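Cellulase (Soil metagenome, PDB 5I2U) probably hydrolyses the beta-1,4-glycosidic bonds of cellulose, as a halotolerant cellulase of glycoside hydrolase family 5 built on a TIM barrel. Local coordinates at residues 106-109 and 110-113; 116-120 and 121-125; 129-132 and 133-137; 177-180 and 181-185. All blocks are in the same frame, centred on the assembly; numbering follows the deposited sequence.

Interaction 1 (106-109 and 110-113); sequences FALQ and CITP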
ATOM      1  N   PHE A 106      10.621 -17.357  -5.705  1.00 37.95           N
ATOM      2  CA  PHE A 106       9.809 -16.669  -6.696  1.00 35.03           C
ATOM      3  C   PHE A 106       9.253 -15.340  -6.173  1.00 34.43           C
ATOM      4  O   PHE A 106       9.253 -14.343  -6.894  1.00 36.67           O
ATOM      5  CB  PHE A 106       8.654 -17.567  -7.160  1.00 33.33           C
ATOM      6  CG  PHE A 106       7.809 -16.958  -8.245  1.00 32.75           C
ATOM      7  CD1 PHE A 106       8.395 -16.521  -9.439  1.00 35.24           C
ATOM      8  CD2 PHE A 106       6.435 -16.802  -8.078  1.00 33.12           C
ATOM      9  CE1 PHE A 106       7.625 -15.948 -10.449  1.00 35.19           C
ATOM     10  CE2 PHE A 106       5.659 -16.221  -9.079  1.00 34.80           C
ATOM     11  CZ  PHE A 106       6.256 -15.795 -10.266  1.00 33.67           C
ATOM     12  N   ALA A 107       8.784 -15.336  -4.929  1.00 33.34           N
ATOM     13  CA  ALA A 107       8.377 -14.106  -4.272  1.00 34.00           C
ATOM     14  C   ALA A 107       9.525 -13.082  -4.299  1.00 39.01           C
ATOM     15  O   ALA A 107       9.314 -11.919  -4.690  1.00 38.24           O
ATOM     16  CB  ALA A 107       7.930 -14.381  -2.850  1.00 34.04           C
ATOM     17  N   LEU A 108      10.735 -13.514  -3.929  1.00 36.89           N
ATOM     18  CA  LEU A 108      11.906 -12.622  -3.943  1.00 39.01           C
ATOM     19  C   LEU A 108      12.344 -12.231  -5.364  1.00 38.15           C
ATOM     20  O   LEU A 108      12.820 -11.101  -5.569  1.00 38.29           O
ATOM     21  CB  LEU A 108      13.083 -13.225  -3.160  1.00 38.61           C
ATOM     22  CG  LEU A 108      12.860 -13.401  -1.650  1.00 42.27           C
ATOM     23  CD1 LEU A 108      14.016 -14.182  -1.031  1.00 45.38           C
ATOM     24  CD2 LEU A 108      12.674 -12.076  -0.919  1.00 44.22           C
ATOM     25  N   GLN A 109      12.169 -13.125  -6.337  1.00 37.96           N
ATOM     26  CA  GLN A 109      12.370 -12.779  -7.767  1.00 40.06           C
ATOM     27  C   GLN A 109      11.428 -11.668  -8.272  1.00 34.55           C
ATOM     28  O   GLN A 109      11.808 -10.884  -9.128  1.00 34.54           O
ATOM     29  CB  GLN A 109      12.227 -14.031  -8.656  1.00 45.44           C
ATOM     30  CG  GLN A 109      13.443 -14.961  -8.627  1.00 50.08           C
ATOM     31  CD  GLN A 109      13.178 -16.358  -9.188  1.00 48.58           C
ATOM     32  OE1 GLN A 109      13.735 -17.331  -8.698  1.00 51.84           O
ATOM     33  NE2 GLN A 109      12.331 -16.459 -10.203  1.00 45.72           N
ATOM     34  N   CYS A 110      10.215 -11.598  -7.728  1.00 32.15           N
ATOM     35  CA  CYS A 110       9.236 -10.580  -8.150  1.00 31.58           C
ATOM     36  C   CYS A 110       9.445  -9.206  -7.497  1.00 28.93           C
ATOM     37  O   CYS A 110       9.515  -8.199  -8.184  1.00 25.75           O
ATOM     38  CB  CYS A 110       7.811 -11.076  -7.889  1.00 31.43           C
ATOM     39  SG  CYS A 110       7.300 -12.437  -8.974  1.00 31.87           S
ATOM     40  N   ILE A 111       9.556  -9.179  -6.175  1.00 29.65           N
ATOM     41  CA  ILE A 111       9.635  -7.910  -5.427  1.00 31.10           C
ATOM     42  C   ILE A 111      10.958  -7.133  -5.612  1.00 31.72           C
ATOM     43  O   ILE A 111      10.985  -5.913  -5.522  1.00 28.79           O
ATOM     44  CB  ILE A 111       9.333  -8.098  -3.924  1.00 31.49           C
ATOM     45  CG1 ILE A 111      10.423  -8.901  -3.196  1.00 35.58           C
ATOM     46  CG2 ILE A 111       7.971  -8.757  -3.746  1.00 33.66           C
ATOM     47  CD1 ILE A 111      10.379  -8.759  -1.685  1.00 38.86           C
ATOM     48  N   THR A 112      12.048  -7.853  -5.863  1.00 33.21           N
ATOM     49  CA  THR A 112      13.383  -7.269  -5.941  1.00 33.91           C
ATOM     50  C   THR A 112      13.527  -6.241  -7.076  1.00 32.23           C
ATOM     51  O   THR A 112      13.982  -5.132  -6.814  1.00 37.83           O
ATOM     52  CB  THR A 112      14.446  -8.390  -6.004  1.00 37.12           C
ATOM     53  OG1 THR A 112      14.349  -9.155  -4.797  1.00 33.31           O
ATOM     54  CG2 THR A 112      15.880  -7.840  -6.148  1.00 35.89           C
ATOM     55  N   PRO A 113      13.121  -6.582  -8.315  1.00 29.79           N
ATOM     56  CA  PRO A 113      13.170  -5.553  -9.366  1.00 31.03           C
ATOM     57  C   PRO A 113      12.229  -4.364  -9.124  1.00 33.48           C
ATOM     58  O   PRO A 113      12.553  -3.252  -9.509  1.00 33.82           O
ATOM     59  CB  PRO A 113      12.770  -6.315 -10.639  1.00 29.60           C
ATOM     60  CG  PRO A 113      12.170  -7.600 -10.177  1.00 28.12           C
ATOM     61  CD  PRO A 113      12.817  -7.914  -8.873  1.00 29.83           C
TER
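The ring of F106 has the sulfur of C110, one helical turn further on, over one face. SG sits 4.0 Å from the centroid of the F106 ring and 20° off its normal, displaced toward the rim, so that CZ of F106 is its nearest ring atom at 3.7 Å. The phenyl group reaches that place because its CG stands anti to the backbone N (chi1 -177°), beside its own carbonyl carbon. A thiol suits the spot: being small and polarisable, it packs well against a pi face. On another flank, L108 and I111 run side by side in the same direction, with CD2 of L108 4.1 Å from CD1 of I111; both also touch M146 of helix 136-150. T112 turns its hydroxyl back on the helix: OG1 donates to L108 O at 2.6 Å, while the amide of T112 reaches the same oxygen only weakly. That extra bond comes just where P113, having no N-H, leaves Q109 O without its usual partner; CD of P113 instead rests 3.1 Å from Q109 O. A kink at a proline within a helix, preceded by a threonine bonded to the backbone, thus marks helix 104-120, one of the outer helices of the TIM barrel.

Interaction 2 (116-120 and 121-125); sequences ESAIE and NGIYV
A118 and N121 carry most of this turn. The methyl group of A118 lies 3.6 Å from CB of V125 and 4.0 Å from CG1 of I123, and a residue as small as alanine lets I123 of the turn and V125 of the strand come this close to the helix. N121, the first residue to leave helical geometry, grips S117 O twice: its backbone N donates over 2.8 Å, and its side-chain ND2 over 2.9 Å to S117 O. The two donors come from opposite faces of the carbonyl plane, and ND2 stands 35° out of it. With CG beside its own backbone N (chi1 -65°), the asparagine can fold back over the helix end in this way. G122 has positive phi, which glycine adopts readily, and is the C-prime residue of a Schellman motif: I123 N bonds to A118 O at 2.9 Å, and G122 N to I119 O at 3.2 Å. Carbonyls of the last turn thereby find donors as the chain reverses.

In the next shell, S117 OG is hydrogen-bonded to K73 O, while E116 and E120 both form salt bridges with K73 NZ, tying the turn to helix 73-81. A118, I123 and V125 also meet V88 of strand 87-93, so helix 104-120 ends against the barrel wall and passes through the short turn 121-123 into strand 124-130, between strands 87-93 and 156-159.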
ATOM      1  N   GLU A 116      14.144  -2.270  -6.376  1.00 35.35           N
ATOM      2  CA  GLU A 116      15.284  -1.663  -7.062  1.00 36.89           C
ATOM      3  C   GLU A 116      14.836  -0.557  -8.010  1.00 31.05           C
ATOM      4  O   GLU A 116      15.398   0.533  -7.989  1.00 34.72           O
ATOM      5  CB  GLU A 116      16.101  -2.712  -7.817  1.00 41.70           C
ATOM      6  CG  GLU A 116      17.032  -3.538  -6.935  1.00 49.13           C
ATOM      7  CD  GLU A 116      17.704  -4.673  -7.696  1.00 54.75           C
ATOM      8  OE1 GLU A 116      17.447  -4.832  -8.921  1.00 62.10           O
ATOM      9  OE2 GLU A 116      18.492  -5.413  -7.067  1.00 58.94           O
ATOM     10  N   SER A 117      13.817  -0.821  -8.813  1.00 28.17           N
ATOM     11  CA  SER A 117      13.346   0.166  -9.789  1.00 31.38           C
ATOM     12  C   SER A 117      12.785   1.440  -9.121  1.00 32.50           C
ATOM     13  O   SER A 117      12.964   2.547  -9.637  1.00 31.34           O
ATOM     14  CB  SER A 117      12.318  -0.458 -10.738  1.00 29.40           C
ATOM     15  OG  SER A 117      11.888   0.476 -11.721  1.00 31.59           O
ATOM     16  N   ALA A 118      12.113   1.277  -7.982  1.00 35.41           N
ATOM     17  CA  ALA A 118      11.650   2.424  -7.198  1.00 36.61           C
ATOM     18  C   ALA A 118      12.828   3.272  -6.668  1.00 37.91           C
ATOM     19  O   ALA A 118      12.747   4.500  -6.617  1.00 32.22           O
ATOM     20  CB  ALA A 118      10.781   1.947  -6.044  1.00 36.18           C
ATOM     21  N   ILE A 119      13.914   2.607  -6.268  1.00 38.96           N
ATOM     22  CA  ILE A 119      15.155   3.308  -5.921  1.00 42.49           C
ATOM     23  C   ILE A 119      15.680   4.037  -7.164  1.00 41.13           C
ATOM     24  O   ILE A 119      15.911   5.247  -7.129  1.00 41.47           O
ATOM     25  CB  ILE A 119      16.226   2.356  -5.297  1.00 43.29           C
ATOM     26  CG1 ILE A 119      15.802   1.945  -3.883  1.00 40.66           C
ATOM     27  CG2 ILE A 119      17.603   3.023  -5.250  1.00 42.64           C
ATOM     28  CD1 ILE A 119      16.501   0.715  -3.350  1.00 41.22           C
ATOM     29  N   GLU A 120      15.832   3.293  -8.254  1.00 39.50           N
ATOM     30  CA  GLU A 120      16.371   3.836  -9.505  1.00 39.10           C
ATOM     31  C   GLU A 120      15.611   5.047 -10.034  1.00 36.68           C
ATOM     32  O   GLU A 120      16.222   6.009 -10.496  1.00 31.77           O
ATOM     33  CB  GLU A 120      16.405   2.747 -10.581  1.00 43.71           C
ATOM     34  CG  GLU A 120      17.473   1.691 -10.339  1.00 46.89           C
ATOM     35  CD  GLU A 120      17.295   0.468 -11.220  1.00 50.68           C
ATOM     36  OE1 GLU A 120      16.722   0.589 -12.336  1.00 47.75           O
ATOM     37  OE2 GLU A 120      17.744  -0.615 -10.786  1.00 49.23           O
ATOM     38  N   ASN A 121      14.281   4.993  -9.960  1.00 38.37           N
ATOM     39  CA  ASN A 121      13.425   6.062 -10.501  1.00 36.75           C
ATOM     40  C   ASN A 121      12.977   7.109  -9.484  1.00 34.73           C
ATOM     41  O   ASN A 121      12.130   7.925  -9.794  1.00 39.76           O
ATOM     42  CB  ASN A 121      12.231   5.446 -11.226  1.00 36.71           C
ATOM     43  CG  ASN A 121      12.651   4.662 -12.460  1.00 37.27           C
ATOM     44  OD1 ASN A 121      13.028   5.251 -13.475  1.00 39.63           O
ATOM     45  ND2 ASN A 121      12.593   3.329 -12.382  1.00 37.94           N
ATOM     46  N   GLY A 122      13.526   7.071  -8.273  1.00 34.84           N
ATOM     47  CA  GLY A 122      13.293   8.118  -7.285  1.00 33.68           C
ATOM     48  C   GLY A 122      11.898   8.167  -6.671  1.00 36.63           C
ATOM     49  O   GLY A 122      11.397   9.254  -6.354  1.00 37.62           O
ATOM     50  N   ILE A 123      11.264   7.007  -6.479  1.00 33.90           N
ATOM     51  CA  ILE A 123       9.942   6.955  -5.841  1.00 31.23           C
ATOM     52  C   ILE A 123       9.922   6.016  -4.632  1.00 32.10           C
ATOM     53  O   ILE A 123      10.820   5.184  -4.455  1.00 28.41           O
ATOM     54  CB  ILE A 123       8.815   6.586  -6.837  1.00 30.23           C
ATOM     55  CG1 ILE A 123       9.041   5.202  -7.455  1.00 31.84           C
ATOM     56  CG2 ILE A 123       8.708   7.641  -7.942  1.00 28.39           C
ATOM     57  CD1 ILE A 123       7.763   4.554  -7.954  1.00 29.68           C
ATOM     58  N   TYR A 124       8.889   6.184  -3.800  1.00 29.44           N
ATOM     59  CA  TYR A 124       8.719   5.386  -2.597  1.00 30.83           C
ATOM     60  C   TYR A 124       8.103   4.050  -2.976  1.00 34.35           C
ATOM     61  O   TYR A 124       7.392   3.932  -3.996  1.00 31.36           O
ATOM     62  CB  TYR A 124       7.866   6.131  -1.539  1.00 31.41           C
ATOM     63  CG  TYR A 124       8.560   7.373  -1.011  1.00 31.34           C
ATOM     64  CD1 TYR A 124       9.441   7.298   0.075  1.00 32.16           C
ATOM     65  CD2 TYR A 124       8.374   8.613  -1.618  1.00 30.45           C
ATOM     66  CE1 TYR A 124      10.108   8.422   0.538  1.00 30.70           C
ATOM     67  CE2 TYR A 124       9.024   9.742  -1.152  1.00 29.06           C
ATOM     68  CZ  TYR A 124       9.901   9.638  -0.081  1.00 30.09           C
ATOM     69  OH  TYR A 124      10.554  10.750   0.375  1.00 29.06           O
ATOM     70  N   VAL A 125       8.379   3.043  -2.150  1.00 32.55           N
ATOM     71  CA  VAL A 125       7.917   1.704  -2.420  1.00 29.87           C
ATOM     72  C   VAL A 125       7.465   1.034  -1.133  1.00 29.10           C
ATOM     73  O   VAL A 125       8.174   1.072  -0.111  1.00 27.80           O
ATOM     74  CB  VAL A 125       8.993   0.873  -3.160  1.00 28.94           C
ATOM     75  CG1 VAL A 125      10.299   0.795  -2.370  1.00 29.58           C
ATOM     76  CG2 VAL A 125       8.461  -0.515  -3.479  1.00 29.07           C
TER

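Interaction 3 (129-132 and 133-137); sequences FHAH and NKYTE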
ATOM      1  N   PHE A 129       3.475  -7.437   2.890  1.00 29.29           N
ATOM      2  CA  PHE A 129       3.347  -8.811   3.309  1.00 27.89           C
ATOM      3  C   PHE A 129       1.880  -9.090   3.178  1.00 27.97           C
ATOM      4  O   PHE A 129       1.097  -8.840   4.096  1.00 28.31           O
ATOM      5  CB  PHE A 129       3.833  -8.903   4.758  1.00 30.51           C
ATOM      6  CG  PHE A 129       4.050 -10.287   5.251  1.00 30.29           C
ATOM      7  CD1 PHE A 129       5.225 -10.966   4.948  1.00 30.11           C
ATOM      8  CD2 PHE A 129       3.091 -10.901   6.056  1.00 31.45           C
ATOM      9  CE1 PHE A 129       5.439 -12.246   5.426  1.00 33.01           C
ATOM     10  CE2 PHE A 129       3.291 -12.178   6.539  1.00 32.18           C
ATOM     11  CZ  PHE A 129       4.469 -12.857   6.221  1.00 34.65           C
ATOM     12  N   HIS A 130       1.506  -9.584   2.001  1.00 30.33           N
ATOM     13  CA  HIS A 130       0.131  -9.583   1.546  1.00 29.22           C
ATOM     14  C   HIS A 130      -0.622 -10.820   2.057  1.00 32.55           C
ATOM     15  O   HIS A 130      -0.899 -11.774   1.314  1.00 36.28           O
ATOM     16  CB  HIS A 130       0.089  -9.443   0.023  1.00 29.53           C
ATOM     17  CG  HIS A 130      -1.212  -8.920  -0.503  1.00 29.74           C
ATOM     18  ND1 HIS A 130      -1.482  -7.573  -0.625  1.00 30.97           N
ATOM     19  CD2 HIS A 130      -2.301  -9.564  -0.970  1.00 30.40           C
ATOM     20  CE1 HIS A 130      -2.687  -7.411  -1.133  1.00 30.87           C
ATOM     21  NE2 HIS A 130      -3.208  -8.606  -1.348  1.00 34.32           N
ATOM     22  N   ALA A 131      -0.944 -10.767   3.346  1.00 29.46           N
ATOM     23  CA  ALA A 131      -1.549 -11.848   4.090  1.00 29.99           C
ATOM     24  C   ALA A 131      -2.930 -11.446   4.574  1.00 32.77           C
ATOM     25  O   ALA A 131      -3.184 -10.261   4.847  1.00 30.13           O
ATOM     26  CB  ALA A 131      -0.685 -12.171   5.301  1.00 29.13           C
ATOM     27  N   HIS A 132      -3.808 -12.440   4.676  1.00 35.89           N
ATOM     28  CA  HIS A 132      -5.040 -12.354   5.471  1.00 42.39           C
ATOM     29  C   HIS A 132      -4.870 -13.053   6.819  1.00 43.17           C
ATOM     30  O   HIS A 132      -5.262 -12.509   7.856  1.00 48.49           O
ATOM     31  CB  HIS A 132      -6.223 -12.994   4.745  1.00 44.82           C
ATOM     32  CG  HIS A 132      -6.665 -12.251   3.522  1.00 46.40           C
ATOM     33  ND1 HIS A 132      -7.087 -10.938   3.558  1.00 41.91           N
ATOM     34  CD2 HIS A 132      -6.791 -12.654   2.235  1.00 46.64           C
ATOM     35  CE1 HIS A 132      -7.433 -10.560   2.340  1.00 44.01           C
ATOM     36  NE2 HIS A 132      -7.266 -11.581   1.520  1.00 46.45           N
ATOM     37  N   ASN A 133      -4.310 -14.262   6.796  1.00 43.03           N
ATOM     38  CA  ASN A 133      -4.045 -15.013   8.023  1.00 48.91           C
ATOM     39  C   ASN A 133      -2.808 -14.463   8.739  1.00 46.33           C
ATOM     40  O   ASN A 133      -2.072 -13.643   8.183  1.00 38.80           O
ATOM     41  CB  ASN A 133      -3.896 -16.506   7.729  1.00 50.07           C
ATOM     42  CG  ASN A 133      -5.172 -17.116   7.190  1.00 59.96           C
ATOM     43  OD1 ASN A 133      -6.142 -17.285   7.929  1.00 70.71           O
ATOM     44  ND2 ASN A 133      -5.199 -17.423   5.890  1.00 60.30           N
ATOM     45  N   LYS A 134      -2.606 -14.925   9.972  1.00 44.60           N
ATOM     46  CA  LYS A 134      -1.494 -14.490  10.816  1.00 43.26           C
ATOM     47  C   LYS A 134      -0.276 -15.403  10.648  1.00 41.21           C
ATOM     48  O   LYS A 134      -0.353 -16.598  10.943  1.00 43.28           O
ATOM     49  CB  LYS A 134      -1.938 -14.476  12.282  1.00 44.08           C
ATOM     50  CG  LYS A 134      -0.997 -13.692  13.180  1.00 45.49           C
ATOM     51  CD  LYS A 134      -1.454 -13.701  14.623  1.00 45.97           C
ATOM     52  CE  LYS A 134      -0.988 -14.960  15.326  1.00 46.20           C
ATOM     53  NZ  LYS A 134      -1.820 -15.172  16.524  1.00 46.76           N
ATOM     54  N   TYR A 135       0.839 -14.835  10.187  1.00 39.50           N
ATOM     55  CA  TYR A 135       2.080 -15.582   9.893  1.00 36.77           C
ATOM     56  C   TYR A 135       3.270 -14.900  10.570  1.00 40.86           C
ATOM     57  O   TYR A 135       4.187 -14.371   9.911  1.00 38.48           O
ATOM     58  CB  TYR A 135       2.298 -15.648   8.388  1.00 36.08           C
ATOM     59  CG  TYR A 135       1.197 -16.340   7.635  1.00 35.90           C
ATOM     60  CD1 TYR A 135       0.987 -17.725   7.777  1.00 38.49           C
ATOM     61  CD2 TYR A 135       0.365 -15.635   6.765  1.00 33.09           C
ATOM     62  CE1 TYR A 135      -0.030 -18.377   7.079  1.00 36.22           C
ATOM     63  CE2 TYR A 135      -0.640 -16.285   6.050  1.00 33.08           C
ATOM     64  CZ  TYR A 135      -0.837 -17.651   6.212  1.00 33.03           C
ATOM     65  OH  TYR A 135      -1.840 -18.289   5.504  1.00 32.52           O
ATOM     66  N   THR A 136       3.245 -14.931  11.906  1.00 44.67           N
ATOM     67  CA  THR A 136       4.144 -14.129  12.750  1.00 43.63           C
ATOM     68  C   THR A 136       5.630 -14.395  12.505  1.00 40.89           C
ATOM     69  O   THR A 136       6.404 -13.464  12.332  1.00 43.70           O
ATOM     70  CB  THR A 136       3.830 -14.338  14.250  1.00 46.34           C
ATOM     71  OG1 THR A 136       2.414 -14.294  14.465  1.00 47.18           O
ATOM     72  CG2 THR A 136       4.479 -13.259  15.101  1.00 46.15           C
ATOM     73  N   GLU A 137       6.026 -15.656  12.472  1.00 44.41           N
ATOM     74  CA  GLU A 137       7.445 -16.012  12.346  1.00 47.66           C
ATOM     75  C   GLU A 137       7.974 -15.756  10.936  1.00 44.25           C
ATOM     76  O   GLU A 137       9.131 -15.358  10.763  1.00 45.63           O
ATOM     77  CB  GLU A 137       7.661 -17.483  12.793  1.00 51.52           C
ATOM     78  CG  GLU A 137       9.078 -17.958  13.128  1.00 54.86           C
ATOM     79  CD  GLU A 137       9.857 -16.939  13.951  1.00 56.78           C
ATOM     80  OE1 GLU A 137       9.627 -16.935  15.168  1.00 50.90           O
ATOM     81  OE2 GLU A 137      10.659 -16.135  13.394  1.00 55.86           O
TER
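The turn that leads from strand 124-130 into helix 136-150 lies at the C-terminal end of a barrel strand, the end where TIM barrels carry their active sites. Across it F129 and Y135 meet at about a right angle: CE2 of F129 is 4.1 Å from CB of Y135, and CZ of F129 lies 4.0 Å from Y135 O, an oblique approach. F129 extends to this point with CG anti to its backbone N (chi1 -167°). A131, two residues on, meets the same tyrosine. Its methyl group approaches the Y135 ring at the edge and in plane, 3.9 Å from CD2 of Y135, and is 3.5 Å from N133 O; a small side chain suits this close approach. No hydrogen bond joins the two segments; the turn is shaped instead by apolar contact and by an inverse gamma turn centred on H130, in which A131 N donates to F129 O at 2.9 Å. Y135 occupies the N-cap position of the helix.

E95 is the organising partner outside: one carboxylate oxygen accepts from the backbone N of both H132 and N133, and the other is hydrogen-bonded to Y135 OH, which holds the phenol and the bend together. H132 ND1 is hydrogen-bonded to E163 O. F129 also touches M92, A139 and Y175, so it packs among strand 87-93 and helices 136-150 and 169-186.

Interaction 4 (177-180 and 181-185); sequences EEVI and AVIRA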
ATOM      1  N   GLU A 177       3.477  -5.351  17.308  1.00 41.79           N
ATOM      2  CA  GLU A 177       4.544  -5.036  18.294  1.00 46.62           C
ATOM      3  C   GLU A 177       5.780  -5.908  18.050  1.00 42.50           C
ATOM      4  O   GLU A 177       6.897  -5.401  17.965  1.00 44.72           O
ATOM      5  CB  GLU A 177       4.049  -5.225  19.741  1.00 46.74           C
ATOM      6  CG  GLU A 177       3.112  -4.123  20.235  1.00 51.70           C
ATOM      7  CD  GLU A 177       2.282  -4.493  21.468  1.00 55.82           C
ATOM      8  OE1 GLU A 177       2.154  -5.695  21.819  1.00 56.42           O
ATOM      9  OE2 GLU A 177       1.735  -3.559  22.095  1.00 55.55           O
ATOM     10  N   GLU A 178       5.560  -7.210  17.888  1.00 40.78           N
ATOM     11  CA  GLU A 178       6.657  -8.156  17.700  1.00 43.95           C
ATOM     12  C   GLU A 178       7.421  -7.998  16.380  1.00 41.47           C
ATOM     13  O   GLU A 178       8.643  -8.072  16.372  1.00 35.84           O
ATOM     14  CB  GLU A 178       6.154  -9.588  17.867  1.00 49.22           C
ATOM     15  CG  GLU A 178       5.853  -9.936  19.318  1.00 53.72           C
ATOM     16  CD  GLU A 178       5.357 -11.360  19.510  1.00 57.32           C
ATOM     17  OE1 GLU A 178       5.563 -12.205  18.620  1.00 54.46           O
ATOM     18  OE2 GLU A 178       4.760 -11.627  20.575  1.00 66.61           O
ATOM     19  N   VAL A 179       6.704  -7.747  15.286  1.00 41.11           N
ATOM     20  CA  VAL A 179       7.333  -7.512  13.978  1.00 37.29           C
ATOM     21  C   VAL A 179       8.011  -6.150  13.935  1.00 33.22           C
ATOM     22  O   VAL A 179       9.129  -6.025  13.415  1.00 26.86           O
ATOM     23  CB  VAL A 179       6.307  -7.655  12.822  1.00 38.41           C
ATOM     24  CG1 VAL A 179       6.915  -7.250  11.487  1.00 37.88           C
ATOM     25  CG2 VAL A 179       5.795  -9.091  12.746  1.00 39.44           C
ATOM     26  N   ILE A 180       7.330  -5.129  14.460  1.00 32.88           N
ATOM     27  CA  ILE A 180       7.924  -3.783  14.582  1.00 36.71           C
ATOM     28  C   ILE A 180       9.231  -3.846  15.375  1.00 37.75           C
ATOM     29  O   ILE A 180      10.231  -3.226  14.984  1.00 38.98           O
ATOM     30  CB  ILE A 180       6.951  -2.766  15.246  1.00 39.12           C
ATOM     31  CG1 ILE A 180       5.819  -2.394  14.273  1.00 38.70           C
ATOM     32  CG2 ILE A 180       7.669  -1.484  15.694  1.00 38.30           C
ATOM     33  CD1 ILE A 180       4.598  -1.809  14.959  1.00 38.16           C
ATOM     34  N   ALA A 181       9.213  -4.581  16.488  1.00 40.83           N
ATOM     35  CA  ALA A 181      10.414  -4.764  17.328  1.00 40.67           C
ATOM     36  C   ALA A 181      11.584  -5.293  16.522  1.00 38.63           C
ATOM     37  O   ALA A 181      12.678  -4.756  16.615  1.00 39.00           O
ATOM     38  CB  ALA A 181      10.127  -5.689  18.505  1.00 40.89           C
ATOM     39  N   VAL A 182      11.334  -6.297  15.683  1.00 39.02           N
ATOM     40  CA  VAL A 182      12.383  -6.842  14.822  1.00 37.60           C
ATOM     41  C   VAL A 182      12.864  -5.826  13.791  1.00 38.23           C
ATOM     42  O   VAL A 182      14.064  -5.726  13.555  1.00 42.21           O
ATOM     43  CB  VAL A 182      11.932  -8.122  14.087  1.00 37.31           C
ATOM     44  CG1 VAL A 182      12.986  -8.574  13.083  1.00 38.26           C
ATOM     45  CG2 VAL A 182      11.660  -9.246  15.084  1.00 40.46           C
ATOM     46  N   ILE A 183      11.932  -5.111  13.153  1.00 37.99           N
ATOM     47  CA  ILE A 183      12.282  -4.152  12.094  1.00 36.70           C
ATOM     48  C   ILE A 183      13.104  -3.020  12.680  1.00 35.17           C
ATOM     49  O   ILE A 183      14.172  -2.705  12.155  1.00 35.26           O
ATOM     50  CB  ILE A 183      11.041  -3.558  11.361  1.00 36.90           C
ATOM     51  CG1 ILE A 183      10.340  -4.639  10.528  1.00 39.57           C
ATOM     52  CG2 ILE A 183      11.451  -2.415  10.437  1.00 34.19           C
ATOM     53  CD1 ILE A 183       8.972  -4.246  10.001  1.00 39.02           C
ATOM     54  N   ARG A 184      12.591  -2.420  13.752  1.00 32.58           N
ATOM     55  CA  ARG A 184      13.245  -1.270  14.372  1.00 37.74           C
ATOM     56  C   ARG A 184      14.671  -1.524  14.853  1.00 37.73           C
ATOM     57  O   ARG A 184      15.473  -0.597  14.876  1.00 37.99           O
ATOM     58  CB  ARG A 184      12.411  -0.696  15.531  1.00 35.74           C
ATOM     59  CG  ARG A 184      11.254   0.182  15.067  1.00 37.82           C
ATOM     60  CD  ARG A 184      11.722   1.577  14.628  1.00 38.35           C
ATOM     61  NE  ARG A 184      10.629   2.343  14.014  1.00 40.34           N
ATOM     62  CZ  ARG A 184      10.395   2.506  12.702  1.00 37.77           C
ATOM     63  NH1 ARG A 184      11.185   1.979  11.759  1.00 34.60           N
ATOM     64  NH2 ARG A 184       9.334   3.211  12.326  1.00 36.65           N
ATOM     65  N   ALA A 185      14.985  -2.761  15.232  1.00 37.02           N
ATOM     66  CA  ALA A 185      16.341  -3.094  15.685  1.00 37.78           C
ATOM     67  C   ALA A 185      17.373  -2.913  14.563  1.00 35.25           C
ATOM     68  O   ALA A 185      18.521  -2.615  14.840  1.00 38.80           O
ATOM     69  CB  ALA A 185      16.386  -4.516  16.243  1.00 37.13           C
TER
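With CG1 anti to the backbone N (chi1 173°), V179 turns that methyl toward the C-terminal end of the helix to meet I183, whose own CG1 lies beside its backbone N (chi1 -68°) and whose chain then extends to CD1. The two side chains cross obliquely, CG1 of V179 lying 3.9 Å from CD1 of I183. I180 and R184 instead run side by side in one direction, with CG2 of I180 4.0 Å from CG of R184. The first carbons of the arginine lie alongside the isoleucine, and a bend at chi2 (-77°) redirects the guanidinium group. Alongside these pairs run regular i to i+4 bonds: R184 N to I180 O is short at 2.8 Å and nearly straight, and I183 N to V179 O measures 3.0 Å.

I180 and I183 face strand 192-194 through I192, while V179 meets A139 of the neighbouring helix 136-150. At the far end, R184 donates to the backbone oxygens of S215, D187 and N190; D187 and N190 belong to the magnesium site, so the arginine probably steadies the loop that holds the ion. Such a helix, apolar toward the strands and charged at its margins, is one of the helices of the outer layer of a TIM barrel.

In the fold
The four interactions follow one another along the chain through successive beta-alpha units of the eight-stranded barrel. Interactions 1 and 2 share helix 104-120, their centres about 15 Å apart, one in its early turns and the other at its C-terminal end. Interaction 2 opens strand 124-130 and interaction 3 closes it, about 25 Å away between centres, so that strand spans the barrel from one end to the other. Interaction 4, on helix 169-186, lies about 15 Å from interaction 3 between centres and touches it where T136 CG2 packs 3.8 Å from E178 OE1. Together they sample helix body, helix end and strand exit in the scaffold of this cellulase.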